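Local coordinates for protein exodeoxyribonuclease III (Neisseria meningitidis, PDB 2JC4) that probably acts as a metal-dependent 3'-5' exonuclease on double-stranded DNA in DNA repair, a member of the AP endonuclease/ExoIII family, at residues N63-H77 with R89-N103. Residues are numbered along the deposited sequence; the frame is centred on the assembly and turned at random.
Sequences NGVAIVSRSVPQDVH and RRVIAATVSGVRVIN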
# COMPACT_ATOMS: atom_id res chain seq x y z
N ASN A 63 -7.58 -8.41 6.72
CA ASN A 63 -7.59 -7.05 6.16
C ASN A 63 -7.13 -6.02 7.22
O ASN A 63 -6.23 -6.33 8.00
CB ASN A 63 -8.98 -6.70 5.60
CG ASN A 63 -9.47 -7.69 4.57
OD1 ASN A 63 -8.72 -8.12 3.69
ND2 ASN A 63 -10.73 -8.05 4.66
N GLY A 64 -7.73 -4.84 7.24
CA GLY A 64 -7.35 -3.78 8.20
C GLY A 64 -6.32 -2.85 7.62
O GLY A 64 -5.28 -3.32 7.11
N VAL A 65 -6.60 -1.53 7.70
CA VAL A 65 -5.72 -0.47 7.17
C VAL A 65 -5.59 0.68 8.20
O VAL A 65 -6.55 0.96 8.95
CB VAL A 65 -6.25 0.11 5.80
CG1 VAL A 65 -5.98 -0.86 4.67
CG2 VAL A 65 -7.78 0.43 5.86
N ALA A 66 -4.43 1.31 8.27
CA ALA A 66 -4.25 2.40 9.22
C ALA A 66 -3.41 3.50 8.61
O ALA A 66 -2.63 3.22 7.72
CB ALA A 66 -3.59 1.88 10.52
N ILE A 67 -3.56 4.73 9.10
CA ILE A 67 -2.69 5.87 8.75
C ILE A 67 -2.10 6.42 10.04
O ILE A 67 -2.84 6.72 10.99
CB ILE A 67 -3.43 6.99 7.99
CG1 ILE A 67 -3.97 6.48 6.64
CG2 ILE A 67 -2.51 8.18 7.80
CD1 ILE A 67 -4.96 7.41 5.98
N VAL A 68 -0.79 6.53 10.08
CA VAL A 68 -0.09 6.92 11.32
C VAL A 68 0.78 8.11 10.97
O VAL A 68 1.53 8.06 9.99
CB VAL A 68 0.77 5.76 11.83
CG1 VAL A 68 1.49 6.17 13.11
CG2 VAL A 68 -0.06 4.48 12.02
N SER A 69 0.66 9.21 11.72
CA SER A 69 1.36 10.43 11.32
C SER A 69 1.65 11.34 12.50
O SER A 69 0.94 11.29 13.50
CB SER A 69 0.53 11.19 10.27
OG SER A 69 -0.81 11.39 10.72
N ARG A 70 2.69 12.16 12.41
CA ARG A 70 2.91 13.10 13.51
C ARG A 70 1.96 14.30 13.40
O ARG A 70 1.63 14.91 14.42
CB ARG A 70 4.38 13.45 13.75
CG ARG A 70 5.05 12.32 14.59
CD ARG A 70 6.13 12.76 15.56
NE ARG A 70 5.58 13.21 16.83
CZ ARG A 70 6.29 13.32 17.95
NH1 ARG A 70 7.58 12.98 17.94
NH2 ARG A 70 5.72 13.76 19.07
N SER A 71 1.50 14.58 12.18
CA SER A 71 0.36 15.51 11.97
C SER A 71 -1.01 14.83 12.21
O SER A 71 -1.20 13.67 11.89
CB SER A 71 0.42 16.10 10.57
OG SER A 71 1.50 17.02 10.48
N VAL A 72 -1.98 15.58 12.73
CA VAL A 72 -3.32 15.05 12.95
C VAL A 72 -3.99 14.79 11.59
O VAL A 72 -4.06 15.69 10.74
CB VAL A 72 -4.17 16.04 13.83
CG1 VAL A 72 -5.57 15.49 14.12
CG2 VAL A 72 -3.46 16.35 15.16
N PRO A 73 -4.46 13.55 11.35
CA PRO A 73 -5.14 13.35 10.06
C PRO A 73 -6.53 14.02 10.04
O PRO A 73 -7.30 13.86 11.00
CB PRO A 73 -5.26 11.81 9.95
CG PRO A 73 -4.39 11.25 11.07
CD PRO A 73 -4.41 12.31 12.14
N GLN A 74 -6.83 14.78 8.99
CA GLN A 74 -8.13 15.46 8.86
C GLN A 74 -9.06 14.79 7.83
O GLN A 74 -8.59 14.03 6.96
CB GLN A 74 -7.92 16.93 8.44
CG GLN A 74 -6.85 17.69 9.26
CD GLN A 74 -7.33 17.99 10.68
OE1 GLN A 74 -8.44 18.51 10.87
NE2 GLN A 74 -6.50 17.68 11.68
N ASP A 75 -10.36 15.07 7.98
CA ASP A 75 -11.40 14.65 7.05
C ASP A 75 -11.20 13.17 6.70
O ASP A 75 -11.05 12.80 5.54
CB ASP A 75 -11.40 15.55 5.81
CG ASP A 75 -11.62 17.02 6.16
OD1 ASP A 75 -12.45 17.32 7.04
OD2 ASP A 75 -10.96 17.87 5.55
N VAL A 76 -11.18 12.36 7.75
CA VAL A 76 -10.98 10.91 7.62
C VAL A 76 -12.18 10.29 6.90
O VAL A 76 -13.34 10.66 7.20
CB VAL A 76 -10.74 10.27 8.98
CG1 VAL A 76 -10.49 8.77 8.81
CG2 VAL A 76 -9.52 10.92 9.63
N HIS A 77 -11.89 9.40 5.94
CA HIS A 77 -12.90 8.75 5.09
C HIS A 77 -12.67 7.25 5.07
O HIS A 77 -11.52 6.79 4.99
CB HIS A 77 -12.84 9.27 3.64
CG HIS A 77 -13.94 8.75 2.77
ND1 HIS A 77 -13.82 7.59 2.03
CD2 HIS A 77 -15.21 9.19 2.56
CE1 HIS A 77 -14.95 7.35 1.38
NE2 HIS A 77 -15.82 8.30 1.70
N ARG A 89 -12.28 -4.42 5.41
CA ARG A 89 -11.65 -3.15 5.80
C ARG A 89 -10.40 -2.93 4.96
O ARG A 89 -9.34 -3.43 5.29
CB ARG A 89 -11.37 -3.15 7.30
CG ARG A 89 -12.64 -3.33 8.16
CD ARG A 89 -13.78 -2.40 7.66
NE ARG A 89 -14.83 -2.21 8.68
CZ ARG A 89 -16.11 -1.89 8.43
NH1 ARG A 89 -16.55 -1.72 7.17
NH2 ARG A 89 -16.97 -1.76 9.45
N ARG A 90 -10.54 -2.17 3.86
CA ARG A 90 -9.48 -2.10 2.81
C ARG A 90 -9.07 -0.72 2.37
O ARG A 90 -8.05 -0.59 1.70
CB ARG A 90 -9.95 -2.83 1.57
CG ARG A 90 -10.04 -4.33 1.78
CD ARG A 90 -10.48 -4.98 0.52
NE ARG A 90 -10.48 -6.44 0.65
CZ ARG A 90 -9.41 -7.22 0.50
NH1 ARG A 90 -8.20 -6.66 0.30
NH2 ARG A 90 -9.53 -8.55 0.61
N VAL A 91 -9.87 0.30 2.70
CA VAL A 91 -9.61 1.68 2.20
C VAL A 91 -9.83 2.68 3.35
O VAL A 91 -10.91 2.73 3.97
CB VAL A 91 -10.55 2.04 1.02
CG1 VAL A 91 -10.24 3.46 0.45
CG2 VAL A 91 -10.49 0.99 -0.09
N ILE A 92 -8.80 3.46 3.64
CA ILE A 92 -8.94 4.58 4.55
C ILE A 92 -8.21 5.75 3.93
O ILE A 92 -7.13 5.60 3.34
CB ILE A 92 -8.38 4.23 5.98
CG1 ILE A 92 -8.74 5.36 6.98
CG2 ILE A 92 -6.85 3.90 5.97
CD1 ILE A 92 -8.47 4.98 8.44
N ALA A 93 -8.81 6.93 4.02
CA ALA A 93 -8.18 8.15 3.48
C ALA A 93 -8.20 9.27 4.52
O ALA A 93 -9.07 9.31 5.39
CB ALA A 93 -8.87 8.61 2.19
N ALA A 94 -7.26 10.19 4.42
CA ALA A 94 -7.29 11.34 5.31
C ALA A 94 -6.37 12.37 4.71
O ALA A 94 -5.53 12.02 3.90
CB ALA A 94 -6.83 10.97 6.70
N THR A 95 -6.56 13.62 5.11
CA THR A 95 -5.73 14.74 4.66
C THR A 95 -4.76 15.02 5.79
O THR A 95 -5.19 15.34 6.93
CB THR A 95 -6.58 16.00 4.33
OG1 THR A 95 -7.64 15.65 3.43
CG2 THR A 95 -5.72 17.08 3.71
N VAL A 96 -3.47 14.88 5.47
CA VAL A 96 -2.39 14.93 6.44
C VAL A 96 -1.41 15.96 5.94
O VAL A 96 -0.86 15.80 4.83
CB VAL A 96 -1.66 13.54 6.58
CG1 VAL A 96 -0.67 13.58 7.72
CG2 VAL A 96 -2.66 12.39 6.79
N SER A 97 -1.19 17.03 6.71
CA SER A 97 -0.28 18.11 6.25
C SER A 97 -0.61 18.59 4.84
O SER A 97 0.30 18.78 4.02
CB SER A 97 1.18 17.65 6.24
OG SER A 97 1.68 17.50 7.54
N GLY A 98 -1.89 18.75 4.54
CA GLY A 98 -2.32 19.21 3.22
C GLY A 98 -2.20 18.21 2.06
O GLY A 98 -2.51 18.56 0.93
N VAL A 99 -1.76 16.97 2.34
CA VAL A 99 -1.71 15.95 1.29
C VAL A 99 -2.86 14.96 1.52
O VAL A 99 -3.02 14.47 2.65
CB VAL A 99 -0.38 15.18 1.38
CG1 VAL A 99 -0.34 14.05 0.34
CG2 VAL A 99 0.78 16.15 1.20
N ARG A 100 -3.63 14.67 0.48
CA ARG A 100 -4.68 13.67 0.59
C ARG A 100 -4.00 12.31 0.45
O ARG A 100 -3.41 12.02 -0.60
CB ARG A 100 -5.72 13.86 -0.52
CG ARG A 100 -6.97 13.02 -0.36
CD ARG A 100 -7.70 13.36 0.97
NE ARG A 100 -8.99 12.69 1.04
CZ ARG A 100 -9.77 12.64 2.12
NH1 ARG A 100 -9.40 13.23 3.25
NH2 ARG A 100 -10.92 11.98 2.06
N VAL A 101 -4.13 11.47 1.49
CA VAL A 101 -3.49 10.17 1.52
C VAL A 101 -4.61 9.13 1.41
O VAL A 101 -5.48 9.08 2.23
CB VAL A 101 -2.72 9.99 2.83
CG1 VAL A 101 -2.17 8.52 2.98
CG2 VAL A 101 -1.59 11.00 2.90
N ILE A 102 -4.58 8.31 0.38
CA ILE A 102 -5.54 7.20 0.29
C ILE A 102 -4.78 5.87 0.43
O ILE A 102 -4.03 5.52 -0.47
CB ILE A 102 -6.36 7.27 -1.05
CG1 ILE A 102 -6.98 8.69 -1.23
CG2 ILE A 102 -7.35 6.09 -1.16
CD1 ILE A 102 -7.62 8.93 -2.61
N ASN A 103 -4.99 5.15 1.54
CA ASN A 103 -4.30 3.89 1.81
C ASN A 103 -5.21 2.72 1.42
O ASN A 103 -6.35 2.65 1.86
CB ASN A 103 -3.97 3.84 3.31
CG ASN A 103 -3.34 2.53 3.75
OD1 ASN A 103 -2.76 1.79 2.95
ND2 ASN A 103 -3.42 2.25 5.07
O HOH W 1 -2.80 17.31 9.05
O HOH W 2 -9.64 17.30 3.32
O HOH W 3 -13.45 12.91 3.49
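Val65 and Ile67 turn their side chains from strand 65-69 onto Ile92 and Ala94 of strand 91-96, packing together the two sheets of the DNase I-like sandwich, with these two strands only 21° from parallel. The side chains of Val65 and Ile92 run past each other in opposite directions, Val65 CG2 lying 3.6 Å from Ile92 CG2. Ile67, its CG1 set anti to the carbonyl carbon (chi1 -63°) and its chain then extended, reaches across the same Ile92 methyl and brings CD1 against both Ala94 CB and Val101 CG1. Farther along, Val96 CG1 meets Ser69 CB at 3.7 Å, while the hydroxyls of Ser71 and Ser97 are hydrogen-bonded at the turn 96-99.

After Ser71 the chain crosses from one sheet to the other, where it pairs antiparallel with strand 91-96. Gln74 opposite Thr95 and His77 opposite Ala93 are hydrogen-bonded pairs, and a beta bulge separates them. Pro73 CB, 3.7 Å from Ala94 CB, and Val76 close over the inter-sheet side of this edge. At the opposite end of strand 65-69, Asn63 OD1 sits over one face of the Arg90 guanidinium, toward the rim and at an angle too poor for a hydrogen bond, the amide inclined 54° to it; Asn63 ND2 is bonded to Gln59 and Gln88, and Arg90 donates through NH2 to Gln88 OE1 and through NH1 to the carbonyl of Tyr105, a predicted active-site residue.

On the outer face Arg100, salt-bridged through NE to Glu134 and bent at chi2, reaches across strand 91-96 to the bulge, its guanidinium passing over Ala93 CB. There Arg100 NH1 donates to Asp75 O at 2.9 Å, nearly in the guanidinium plane, and also to Thr95 OG1 at 3.0 Å.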